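Local atomic coordinates of aldehyde dehydrogenase family protein (PDB entry 5IUV), a protein that probably oxidises indole-3-acetaldehyde to the auxin indole-3-acetic acid with NAD+, a route of auxin synthesis that contributes to the virulence of Pseudomonas syringae. Residues A[250-253]-A[254-257]; A[480-483]-A[484-487]; A[417-420]-A[421-425]. All blocks are in the same frame, centred on the assembly; numbering follows the deposited sequence.

Interaction 1: A[250-253]-A[254-257]; sequences KQLM and IYAG. With NAD (nicotinamide-adenine-dinucleotide), chain C.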
ATOM      1  N   LYS A 250      27.817 -16.411   2.982  1.00  9.39           N
ATOM      2  CA  LYS A 250      28.747 -15.429   3.530  1.00 11.88           C
ATOM      3  C   LYS A 250      29.845 -15.043   2.542  1.00 12.06           C
ATOM      4  O   LYS A 250      30.219 -13.876   2.453  1.00 10.87           O
ATOM      5  CB  LYS A 250      29.381 -15.951   4.829  1.00 10.80           C
ATOM      6  CG  LYS A 250      28.466 -15.938   6.041  1.00 13.44           C
ATOM      7  CD  LYS A 250      29.122 -16.699   7.175  1.00 16.68           C
ATOM      8  CE  LYS A 250      28.319 -16.589   8.439  1.00 21.57           C
ATOM      9  NZ  LYS A 250      28.923 -17.393   9.543  1.00 23.56           N
ATOM     10  N   GLN A 251      30.357 -16.024   1.806  1.00 11.58           N
ATOM     11  CA  GLN A 251      31.414 -15.782   0.839  1.00 12.35           C
ATOM     12  C   GLN A 251      30.945 -14.859  -0.284  1.00  9.39           C
ATOM     13  O   GLN A 251      31.741 -14.125  -0.855  1.00  9.52           O
ATOM     14  CB  GLN A 251      31.912 -17.110   0.261  1.00 16.66           C
ATOM     15  CG  GLN A 251      33.152 -16.989  -0.638  1.00 23.41           C
ATOM     16  CD  GLN A 251      34.397 -16.429   0.050  1.00 29.29           C
ATOM     17  OE1 GLN A 251      34.960 -15.427  -0.391  1.00 31.77           O
ATOM     18  NE2 GLN A 251      34.855 -17.100   1.099  1.00 30.91           N
ATOM     19  N   LEU A 252      29.653 -14.897  -0.602  1.00  8.94           N
ATOM     20  CA  LEU A 252      29.114 -14.014  -1.642  1.00 10.65           C
ATOM     21  C   LEU A 252      29.149 -12.548  -1.193  1.00 10.23           C
ATOM     22  O   LEU A 252      29.360 -11.651  -2.001  1.00 10.67           O
ATOM     23  CB  LEU A 252      27.676 -14.403  -2.026  1.00  9.96           C
ATOM     24  CG  LEU A 252      27.383 -15.789  -2.624  1.00 13.89           C
ATOM     25  CD1 LEU A 252      26.109 -15.732  -3.450  1.00 15.72           C
ATOM     26  CD2 LEU A 252      28.543 -16.333  -3.455  1.00 12.37           C
ATOM     27  N   MET A 253      28.933 -12.305   0.092  1.00  8.77           N
ATOM     28  CA  MET A 253      29.040 -10.944   0.615  1.00  8.78           C
ATOM     29  C   MET A 253      30.469 -10.436   0.463  1.00 11.76           C
ATOM     30  O   MET A 253      30.705  -9.274   0.123  1.00 10.01           O
ATOM     31  CB  MET A 253      28.609 -10.896   2.076  1.00  8.94           C
ATOM     32  CG  MET A 253      27.166 -11.283   2.297  1.00 12.40           C
ATOM     33  SD  MET A 253      26.571 -10.817   3.929  1.00 24.01           S
ATOM     34  CE  MET A 253      26.383  -9.039   3.741  1.00 20.94           C
ATOM     35  N   ILE A 254      31.423 -11.329   0.692  1.00  9.04           N
ATOM     36  CA  ILE A 254      32.826 -10.996   0.525  1.00 12.19           C
ATOM     37  C   ILE A 254      33.147 -10.713  -0.950  1.00 12.12           C
ATOM     38  O   ILE A 254      33.806  -9.714  -1.261  1.00 10.74           O
ATOM     39  CB  ILE A 254      33.730 -12.119   1.073  1.00 12.08           C
ATOM     40  CG1 ILE A 254      33.532 -12.240   2.589  1.00 12.31           C
ATOM     41  CG2 ILE A 254      35.189 -11.861   0.707  1.00  9.55           C
ATOM     42  CD1 ILE A 254      34.283 -13.376   3.239  1.00 13.79           C
ATOM     43  N   TYR A 255      32.657 -11.562  -1.852  1.00  9.86           N
ATOM     44  CA  TYR A 255      32.855 -11.345  -3.288  1.00  9.33           C
ATOM     45  C   TYR A 255      32.297 -10.004  -3.759  1.00  9.08           C
ATOM     46  O   TYR A 255      32.903  -9.330  -4.588  1.00  9.42           O
ATOM     47  CB  TYR A 255      32.200 -12.451  -4.117  1.00  8.60           C
ATOM     48  CG  TYR A 255      32.794 -13.834  -3.975  1.00 10.60           C
ATOM     49  CD1 TYR A 255      34.139 -14.024  -3.692  1.00 11.45           C
ATOM     50  CD2 TYR A 255      31.994 -14.960  -4.140  1.00 12.86           C
ATOM     51  CE1 TYR A 255      34.671 -15.308  -3.572  1.00 12.61           C
ATOM     52  CE2 TYR A 255      32.510 -16.236  -4.025  1.00 12.85           C
ATOM     53  CZ  TYR A 255      33.847 -16.407  -3.742  1.00 15.15           C
ATOM     54  OH  TYR A 255      34.348 -17.691  -3.629  1.00 16.88           O
ATOM     55  N   ALA A 256      31.126  -9.628  -3.258  1.00 10.07           N
ATOM     56  CA  ALA A 256      30.534  -8.355  -3.649  1.00  8.30           C
ATOM     57  C   ALA A 256      31.414  -7.199  -3.188  1.00 10.24           C
ATOM     58  O   ALA A 256      31.634  -6.237  -3.931  1.00 12.24           O
ATOM     59  CB  ALA A 256      29.148  -8.225  -3.082  1.00 10.81           C
ATOM     60  N   GLY A 257      31.916  -7.301  -1.960  1.00 10.98           N
ATOM     61  CA  GLY A 257      32.809  -6.299  -1.406  1.00 10.48           C
ATOM     62  C   GLY A 257      34.131  -6.190  -2.152  1.00 11.95           C
ATOM     63  O   GLY A 257      34.707  -5.109  -2.264  1.00 12.03           O
TER
HETATM   64  PA  NAD C 700      25.943 -24.744  -1.499  1.00 19.45           P
HETATM   65  O1A NAD C 700      26.110 -23.576  -0.603  1.00 13.32           O
HETATM   66  O2A NAD C 700      27.084 -25.740  -1.437  1.00 21.98           O
HETATM   67  O5B NAD C 700      25.752 -24.264  -2.990  1.00 15.41           O
HETATM   68  C5B NAD C 700      24.571 -23.629  -3.521  1.00 16.22           C
HETATM   69  C4B NAD C 700      24.920 -23.131  -4.902  1.00 15.78           C
HETATM   70  O4B NAD C 700      26.065 -22.256  -4.810  1.00 15.93           O
HETATM   71  C3B NAD C 700      25.273 -24.176  -5.964  1.00 31.86           C
HETATM   72  O3B NAD C 700      24.787 -23.785  -7.243  1.00 37.62           O
HETATM   73  C2B NAD C 700      26.803 -24.179  -5.942  1.00 27.63           C
HETATM   74  O2B NAD C 700      27.362 -24.631  -7.172  1.00 15.53           O
HETATM   75  C1B NAD C 700      27.084 -22.703  -5.678  1.00 17.08           C
HETATM   76  N9A NAD C 700      28.376 -22.376  -5.082  1.00 13.18           N
HETATM   77  C8A NAD C 700      29.175 -23.180  -4.313  1.00  9.88           C
HETATM   78  N7A NAD C 700      30.329 -22.645  -3.995  1.00 10.67           N
HETATM   79  C5A NAD C 700      30.276 -21.382  -4.578  1.00  9.73           C
HETATM   80  C6A NAD C 700      31.174 -20.295  -4.565  1.00  9.98           C
HETATM   81  N6A NAD C 700      32.379 -20.327  -3.987  1.00 11.79           N
HETATM   82  N1A NAD C 700      30.790 -19.160  -5.198  1.00 10.90           N
HETATM   83  C2A NAD C 700      29.604 -19.135  -5.815  1.00 10.88           C
HETATM   84  N3A NAD C 700      28.684 -20.100  -5.906  1.00  9.95           N
HETATM   85  C4A NAD C 700      29.079 -21.206  -5.250  1.00 11.33           C
HETATM   86  O3  NAD C 700      24.586 -25.510  -1.113  1.00 29.48           O
HETATM   87  PN  NAD C 700      23.876 -26.849  -1.640  1.00 38.13           P
HETATM   88  O1N NAD C 700      24.625 -27.984  -1.050  1.00 39.42           O
HETATM   89  O2N NAD C 700      23.732 -26.771  -3.113  1.00 34.22           O
HETATM   90  O5D NAD C 700      22.403 -26.726  -1.033  1.00 41.32           O
HETATM   91  C5D NAD C 700      22.097 -27.093   0.329  1.00 37.67           C
HETATM   92  C4D NAD C 700      21.944 -25.826   1.134  1.00 36.96           C
HETATM   93  O4D NAD C 700      20.882 -25.023   0.568  1.00 44.24           O
HETATM   94  C3D NAD C 700      21.549 -26.029   2.591  1.00 39.08           C
HETATM   95  O3D NAD C 700      22.355 -25.210   3.432  1.00 37.72           O
HETATM   96  C2D NAD C 700      20.079 -25.594   2.588  1.00 42.46           C
HETATM   97  O2D NAD C 700      19.570 -25.086   3.818  1.00 44.84           O
HETATM   98  C1D NAD C 700      20.078 -24.454   1.544  1.00 43.68           C
HETATM   99  N1N NAD C 700      18.673 -24.227   0.998  1.00 42.41           N
HETATM  100  C2N NAD C 700      18.075 -22.999   1.370  1.00 41.71           C
HETATM  101  C3N NAD C 700      16.821 -22.670   0.876  1.00 40.59           C
HETATM  102  C7N NAD C 700      16.094 -21.415   1.287  1.00 36.70           C
HETATM  103  O7N NAD C 700      16.529 -20.728   2.235  1.00 38.19           O
HETATM  104  N7N NAD C 700      14.955 -21.149   0.695  1.00 29.96           N
HETATM  105  C4N NAD C 700      16.172 -23.577   0.036  1.00 41.24           C
HETATM  106  C5N NAD C 700      16.766 -24.791  -0.289  1.00 42.19           C
HETATM  107  C6N NAD C 700      18.025 -25.097   0.201  1.00 42.32           C

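Interaction 2: A[480-483]-A[484-487]; sequences SLHA and FDKY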
ATOM      1  N   SER A 480       5.702 -14.015  -2.878  1.00  8.74           N
ATOM      2  CA  SER A 480       4.935 -12.790  -2.624  1.00  7.31           C
ATOM      3  C   SER A 480       5.409 -11.635  -3.489  1.00  8.78           C
ATOM      4  O   SER A 480       6.288 -11.794  -4.333  1.00 10.24           O
ATOM      5  CB  SER A 480       4.986 -12.384  -1.144  1.00  9.66           C
ATOM      6  OG  SER A 480       6.172 -11.667  -0.841  1.00 11.05           O
ATOM      7  N   LEU A 481       4.796 -10.474  -3.286  1.00  9.95           N
ATOM      8  CA  LEU A 481       5.184  -9.263  -3.995  1.00  8.96           C
ATOM      9  C   LEU A 481       6.519  -8.737  -3.472  1.00  8.79           C
ATOM     10  O   LEU A 481       7.238  -8.029  -4.176  1.00  8.86           O
ATOM     11  CB  LEU A 481       4.101  -8.194  -3.841  1.00  7.06           C
ATOM     12  CG  LEU A 481       2.697  -8.629  -4.277  1.00  8.42           C
ATOM     13  CD1 LEU A 481       1.683  -7.517  -4.037  1.00  8.81           C
ATOM     14  CD2 LEU A 481       2.710  -9.049  -5.741  1.00  9.54           C
ATOM     15  N   HIS A 482       6.846  -9.090  -2.230  1.00  7.35           N
ATOM     16  CA  HIS A 482       8.078  -8.616  -1.611  1.00  7.68           C
ATOM     17  C   HIS A 482       9.316  -9.136  -2.337  1.00  8.81           C
ATOM     18  O   HIS A 482      10.370  -8.509  -2.291  1.00  8.24           O
ATOM     19  CB  HIS A 482       8.121  -9.013  -0.135  1.00  9.42           C
ATOM     20  CG  HIS A 482       7.124  -8.281   0.708  1.00 10.31           C
ATOM     21  ND1 HIS A 482       7.320  -6.983   1.129  1.00 11.87           N
ATOM     22  CD2 HIS A 482       5.916  -8.657   1.193  1.00  9.52           C
ATOM     23  CE1 HIS A 482       6.278  -6.593   1.845  1.00 13.34           C
ATOM     24  NE2 HIS A 482       5.410  -7.589   1.895  1.00 10.56           N
ATOM     25  N   ALA A 483       9.187 -10.267  -3.024  1.00 10.46           N
ATOM     26  CA  ALA A 483      10.314 -10.815  -3.779  1.00 11.07           C
ATOM     27  C   ALA A 483      10.773  -9.882  -4.904  1.00 11.28           C
ATOM     28  O   ALA A 483      11.955  -9.863  -5.257  1.00  9.48           O
ATOM     29  CB  ALA A 483       9.951 -12.182  -4.349  1.00 10.67           C
ATOM     30  N   PHE A 484       9.842  -9.112  -5.459  1.00  6.10           N
ATOM     31  CA  PHE A 484      10.144  -8.190  -6.551  1.00  7.75           C
ATOM     32  C   PHE A 484      11.170  -7.145  -6.145  1.00  9.98           C
ATOM     33  O   PHE A 484      11.965  -6.697  -6.966  1.00  8.08           O
ATOM     34  CB  PHE A 484       8.873  -7.490  -7.047  1.00  8.10           C
ATOM     35  CG  PHE A 484       8.008  -8.353  -7.926  1.00 13.26           C
ATOM     36  CD1 PHE A 484       7.470  -9.535  -7.452  1.00 16.08           C
ATOM     37  CD2 PHE A 484       7.713  -7.970  -9.218  1.00 15.78           C
ATOM     38  CE1 PHE A 484       6.675 -10.329  -8.266  1.00 16.67           C
ATOM     39  CE2 PHE A 484       6.916  -8.757 -10.031  1.00 17.53           C
ATOM     40  CZ  PHE A 484       6.399  -9.934  -9.551  1.00 14.74           C
ATOM     41  N   ASP A 485      11.161  -6.773  -4.869  1.00 10.40           N
ATOM     42  CA  ASP A 485      12.033  -5.709  -4.384  1.00 13.04           C
ATOM     43  C   ASP A 485      13.521  -6.067  -4.472  1.00  9.71           C
ATOM     44  O   ASP A 485      14.369  -5.185  -4.456  1.00  8.11           O
ATOM     45  CB  ASP A 485      11.665  -5.341  -2.941  1.00 17.16           C
ATOM     46  CG  ASP A 485      10.304  -4.659  -2.840  1.00 25.75           C
ATOM     47  OD1 ASP A 485       9.796  -4.154  -3.869  1.00 29.16           O
ATOM     48  OD2 ASP A 485       9.744  -4.622  -1.725  1.00 28.38           O
ATOM     49  N   LYS A 486      13.839  -7.353  -4.581  1.00  8.52           N
ATOM     50  CA  LYS A 486      15.234  -7.766  -4.715  1.00  9.17           C
ATOM     51  C   LYS A 486      15.795  -7.486  -6.110  1.00  9.64           C
ATOM     52  O   LYS A 486      17.006  -7.531  -6.315  1.00  9.06           O
ATOM     53  CB  LYS A 486      15.391  -9.255  -4.400  1.00  9.28           C
ATOM     54  CG  LYS A 486      14.970  -9.629  -2.996  1.00 13.43           C
ATOM     55  CD  LYS A 486      15.428 -11.030  -2.636  1.00 16.48           C
ATOM     56  CE  LYS A 486      14.790 -12.072  -3.524  1.00 21.69           C
ATOM     57  NZ  LYS A 486      14.889 -13.401  -2.842  1.00 28.27           N
ATOM     58  N   TYR A 487      14.912  -7.203  -7.061  1.00  7.24           N
ATOM     59  CA  TYR A 487      15.311  -7.110  -8.463  1.00  8.06           C
ATOM     60  C   TYR A 487      15.091  -5.717  -9.033  1.00  9.58           C
ATOM     61  O   TYR A 487      15.223  -5.501 -10.238  1.00  8.69           O
ATOM     62  CB  TYR A 487      14.555  -8.160  -9.284  1.00  7.96           C
ATOM     63  CG  TYR A 487      14.749  -9.544  -8.713  1.00  7.23           C
ATOM     64  CD1 TYR A 487      15.964 -10.203  -8.849  1.00  7.58           C
ATOM     65  CD2 TYR A 487      13.744 -10.163  -7.985  1.00  6.46           C
ATOM     66  CE1 TYR A 487      16.158 -11.463  -8.310  1.00  9.49           C
ATOM     67  CE2 TYR A 487      13.924 -11.414  -7.443  1.00  6.55           C
ATOM     68  CZ  TYR A 487      15.136 -12.064  -7.604  1.00  9.91           C
ATOM     69  OH  TYR A 487      15.323 -13.317  -7.054  1.00  9.00           O
TER
HETATM   70  O   HOH W   1       6.570  -4.816  -3.992  1.00 33.72           O
HETATM   71  O   HOH W   2       9.702  -5.604   0.539  1.00 23.54           O

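Interaction 3: A[417-420]-A[421-425]; sequences EAIQ and IANDT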
ATOM      1  N   GLU A 417      10.464 -21.311  28.107  1.00 18.27           N
ATOM      2  CA  GLU A 417      11.607 -22.173  27.811  1.00 18.81           C
ATOM      3  C   GLU A 417      11.567 -22.641  26.355  1.00 17.47           C
ATOM      4  O   GLU A 417      12.599 -22.732  25.695  1.00 17.37           O
ATOM      5  CB  GLU A 417      11.643 -23.381  28.756  1.00 20.61           C
ATOM      6  CG  GLU A 417      12.916 -24.212  28.620  1.00 23.63           C
ATOM      7  CD  GLU A 417      12.860 -25.540  29.360  1.00 28.07           C
ATOM      8  OE1 GLU A 417      11.799 -25.870  29.937  1.00 28.10           O
ATOM      9  OE2 GLU A 417      13.883 -26.259  29.354  1.00 30.88           O
ATOM     10  N   ALA A 418      10.368 -22.929  25.859  1.00 17.13           N
ATOM     11  CA  ALA A 418      10.193 -23.349  24.473  1.00 20.07           C
ATOM     12  C   ALA A 418      10.739 -22.288  23.525  1.00 19.99           C
ATOM     13  O   ALA A 418      11.458 -22.595  22.579  1.00 15.84           O
ATOM     14  CB  ALA A 418       8.726 -23.624  24.181  1.00 16.38           C
ATOM     15  N   ILE A 419      10.408 -21.033  23.806  1.00 15.79           N
ATOM     16  CA  ILE A 419      10.872 -19.909  23.003  1.00 15.32           C
ATOM     17  C   ILE A 419      12.392 -19.741  23.099  1.00 15.57           C
ATOM     18  O   ILE A 419      13.063 -19.528  22.090  1.00 15.29           O
ATOM     19  CB  ILE A 419      10.153 -18.609  23.429  1.00 15.70           C
ATOM     20  CG1 ILE A 419       8.667 -18.698  23.052  1.00 14.87           C
ATOM     21  CG2 ILE A 419      10.795 -17.383  22.777  1.00 14.83           C
ATOM     22  CD1 ILE A 419       7.760 -17.704  23.784  1.00 14.92           C
ATOM     23  N   GLN A 420      12.933 -19.853  24.308  1.00 16.56           N
ATOM     24  CA  GLN A 420      14.377 -19.725  24.508  1.00 18.44           C
ATOM     25  C   GLN A 420      15.134 -20.785  23.712  1.00 17.87           C
ATOM     26  O   GLN A 420      16.109 -20.476  23.026  1.00 17.05           O
ATOM     27  CB  GLN A 420      14.729 -19.832  25.997  1.00 21.33           C
ATOM     28  CG  GLN A 420      16.127 -19.318  26.365  1.00 29.10           C
ATOM     29  CD  GLN A 420      17.252 -20.292  26.015  1.00 35.34           C
ATOM     30  OE1 GLN A 420      17.078 -21.513  26.073  1.00 39.65           O
ATOM     31  NE2 GLN A 420      18.412 -19.752  25.653  1.00 34.75           N
ATOM     32  N   ILE A 421      14.687 -22.033  23.806  1.00 16.82           N
ATOM     33  CA  ILE A 421      15.335 -23.119  23.084  1.00 18.95           C
ATOM     34  C   ILE A 421      15.202 -22.914  21.581  1.00 19.03           C
ATOM     35  O   ILE A 421      16.166 -23.067  20.836  1.00 16.37           O
ATOM     36  CB  ILE A 421      14.745 -24.487  23.465  1.00 18.33           C
ATOM     37  CG1 ILE A 421      15.109 -24.827  24.909  1.00 18.19           C
ATOM     38  CG2 ILE A 421      15.268 -25.578  22.528  1.00 17.47           C
ATOM     39  CD1 ILE A 421      14.308 -25.964  25.479  1.00 20.07           C
ATOM     40  N   ALA A 422      14.000 -22.548  21.148  1.00 15.81           N
ATOM     41  CA  ALA A 422      13.709 -22.371  19.738  1.00 15.26           C
ATOM     42  C   ALA A 422      14.569 -21.268  19.120  1.00 15.03           C
ATOM     43  O   ALA A 422      15.017 -21.389  17.979  1.00 14.87           O
ATOM     44  CB  ALA A 422      12.226 -22.067  19.542  1.00 14.85           C
ATOM     45  N   ASN A 423      14.810 -20.203  19.882  1.00 15.09           N
ATOM     46  CA  ASN A 423      15.595 -19.071  19.390  1.00 14.95           C
ATOM     47  C   ASN A 423      17.098 -19.257  19.594  1.00 18.32           C
ATOM     48  O   ASN A 423      17.899 -18.437  19.146  1.00 15.43           O
ATOM     49  CB  ASN A 423      15.141 -17.768  20.065  1.00 14.84           C
ATOM     50  CG  ASN A 423      13.857 -17.219  19.466  1.00 14.33           C
ATOM     51  OD1 ASN A 423      13.526 -17.508  18.316  1.00 14.02           O
ATOM     52  ND2 ASN A 423      13.129 -16.417  20.246  1.00 14.31           N
ATOM     53  N   ASP A 424      17.477 -20.342  20.260  1.00 13.64           N
ATOM     54  CA  ASP A 424      18.884 -20.605  20.551  1.00 16.00           C
ATOM     55  C   ASP A 424      19.570 -21.266  19.348  1.00 18.38           C
ATOM     56  O   ASP A 424      19.832 -22.468  19.331  1.00 19.68           O
ATOM     57  CB  ASP A 424      19.012 -21.473  21.807  1.00 17.09           C
ATOM     58  CG  ASP A 424      20.460 -21.718  22.206  1.00 23.88           C
ATOM     59  OD1 ASP A 424      21.321 -20.862  21.909  1.00 25.03           O
ATOM     60  OD2 ASP A 424      20.736 -22.775  22.812  1.00 26.30           O
ATOM     61  N   THR A 425      19.861 -20.449  18.346  1.00 16.96           N
ATOM     62  CA  THR A 425      20.369 -20.914  17.067  1.00 14.28           C
ATOM     63  C   THR A 425      20.899 -19.706  16.318  1.00 13.69           C
ATOM     64  O   THR A 425      20.413 -18.595  16.531  1.00 13.97           O
ATOM     65  CB  THR A 425      19.259 -21.608  16.229  1.00 17.11           C
ATOM     66  OG1 THR A 425      19.746 -21.907  14.915  1.00 14.82           O
ATOM     67  CG2 THR A 425      18.038 -20.705  16.112  1.00 17.12           C
TER
HETATM   68  O   HOH W   3      18.507 -23.360  24.796  1.00 30.42           O

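Interaction 1: A[250-253]-A[254-257]
Y255 N donates to Q251 O across 2.9 Å, A256 N and G257 N reach L252 O and M253 O in the same i to i+4 fashion, and a weak bond runs from I254 N to K250 O, so 250-257 is one regular run of alpha helix. The closest side-chain meeting is between Q251 and Y255, one turn apart. Q251 sends CG away from its own backbone N (chi1 -172°), which lays that methylene over a face of the phenol ring, 3.2 Å from Y255 CZ. A bend at chi2 then keeps the amide over the same face, Q251 OE1 standing above Y255 CE1 at 3.2 Å, with the two planes 45° apart. L252 comes instead at the ring's edge, its CD2 3.8 Å from Y255 CD2. That same methyl lies 3.8 Å from C2A of the NAD adenine, whose N1A also sits at the edge of the ring. The helix joins strands 239-243 and 263-267 in a beta-alpha-beta unit of the Rossmann-like cofactor-binding domain. L252 and Y255 also pack on helix 224-232, while M253 and A256 meet A256 and M253 of a second subunit. At the polar end, NAD N6A donates a weak bond of 3.3 Å to Y255 OH, nearly straight at 168°. With packing on its face and edge, the phenol should be limited in its swing; the segment offers the adenine one apolar contact and one weak bond from its amino group, consistent with a modest polar grip at this end.

Interaction 2: A[480-483]-A[484-487]
L481 O takes the backbone N of F484 at 3.1 Å, and the same i to i+3 link recurs from D485 to H482, from K486 to A483 and from Y487 to F484: a run of overlapping turns with the bonding pattern of a 3-10 helix, started by an ST turn in which S480 OG accepts from H482 N. The pattern shows in the geometry, for D485 N stands 60° out of the H482 carbonyl plane, well above it. The packed side belongs to F484 and Y487. F484 directs CG back alongside its own N (chi1 -77°), and its CD1 comes 3.6 Å from L481 O, while S480 O lies farther out, near the plane of the ring at its edge. Beyond the turn, the F484 ring meets P180 of helix 170-183 and S131 of helix 113-134. Y487 packs against the same helix 170-183 and brings CD2 to 3.3 Å from A483 O, the carbonyl that already receives K486 N. K486 bends at chi3 and forms a salt bridge with D478; its side chain is about 4 Å from that of E267, the predicted active-site residue. The other flank is looser and wet. H482 and D485 do not touch through their polar ends, ND1 and OD2 being 4.4 Å apart, and water fills the role of go-between. The H482 ring is held at its far nitrogen as well, since NE2 bonds to E141 of a second subunit. One water donates to both L481 O and D485 OD1, each a long bond; another lies in the imidazole plane, 2.8 Å from H482 ND1, and gives a short 2.5 Å bond to D485 OD2.

Interaction 3: A[417-420]-A[421-425]
E417 and I421 meet twice, through backbone and through side chains. Among the backbone bonds, E417 O receives I421 N at 2.9 Å, almost straight at 170°, and A418 O and I419 O take A422 N and N423 N one residue further on each time. Further on, D424 N donates to I421 O, three residues back, and T425 N makes a weak bond to N423 O, which sets D424 at the centre of an inverse gamma turn. Side-chain contacts run along the helix surface. E417, extended beyond CG, lies side by side with I421, and its CG is 3.9 Å from I421 CD1. I419 and N423 are likewise side by side, a methyl against an amide nitrogen, with I419 CG2 3.6 Å from N423 ND2. This helix, 415-423, packs on a second mixed sheet of the aldehyde dehydrogenase fold: A418 and A422 touch strand 273-276, I421 and A422 reach strand 307-311, and I421 also meets strand 406-412. R307 of that sheet bonds to the backbone oxygens of I421 and A422. The polar side chains are held largely from outside or through solvent. N423 OD1 accepts from R449 N and its ND2 donates to A447 O, so both ends of that amide are fixed. Between Q420 and D424 the link is a water, which donates to Q420 OE1 at 2.7 Å and to D424 OD2 at 3.0 Å; a bend at chi2 (-78°) turns the glutamine amide back toward it. D424 OD2 also accepts from N393 ND2.

How the interactions relate
All three are local contacts in separate parts of the subunit, and none touches another. Interaction 1 is the one that meets NAD directly, at the adenine end. Interaction 2, its centre about 21 Å from that of interaction 1 and nearest atoms about 11 Å apart, leads into strand 488-496, which pairs with strand 149-164 of the cofactor-side sheet; the K486 side chain is about 9 Å from the bound NAD. Interaction 3 belongs to the other mixed sheet, away from the annotated sites, its centre about 30 Å from each of the others. Interactions 1 and 2 both reach neighbouring subunits, whereas interaction 3 stays within its own chain.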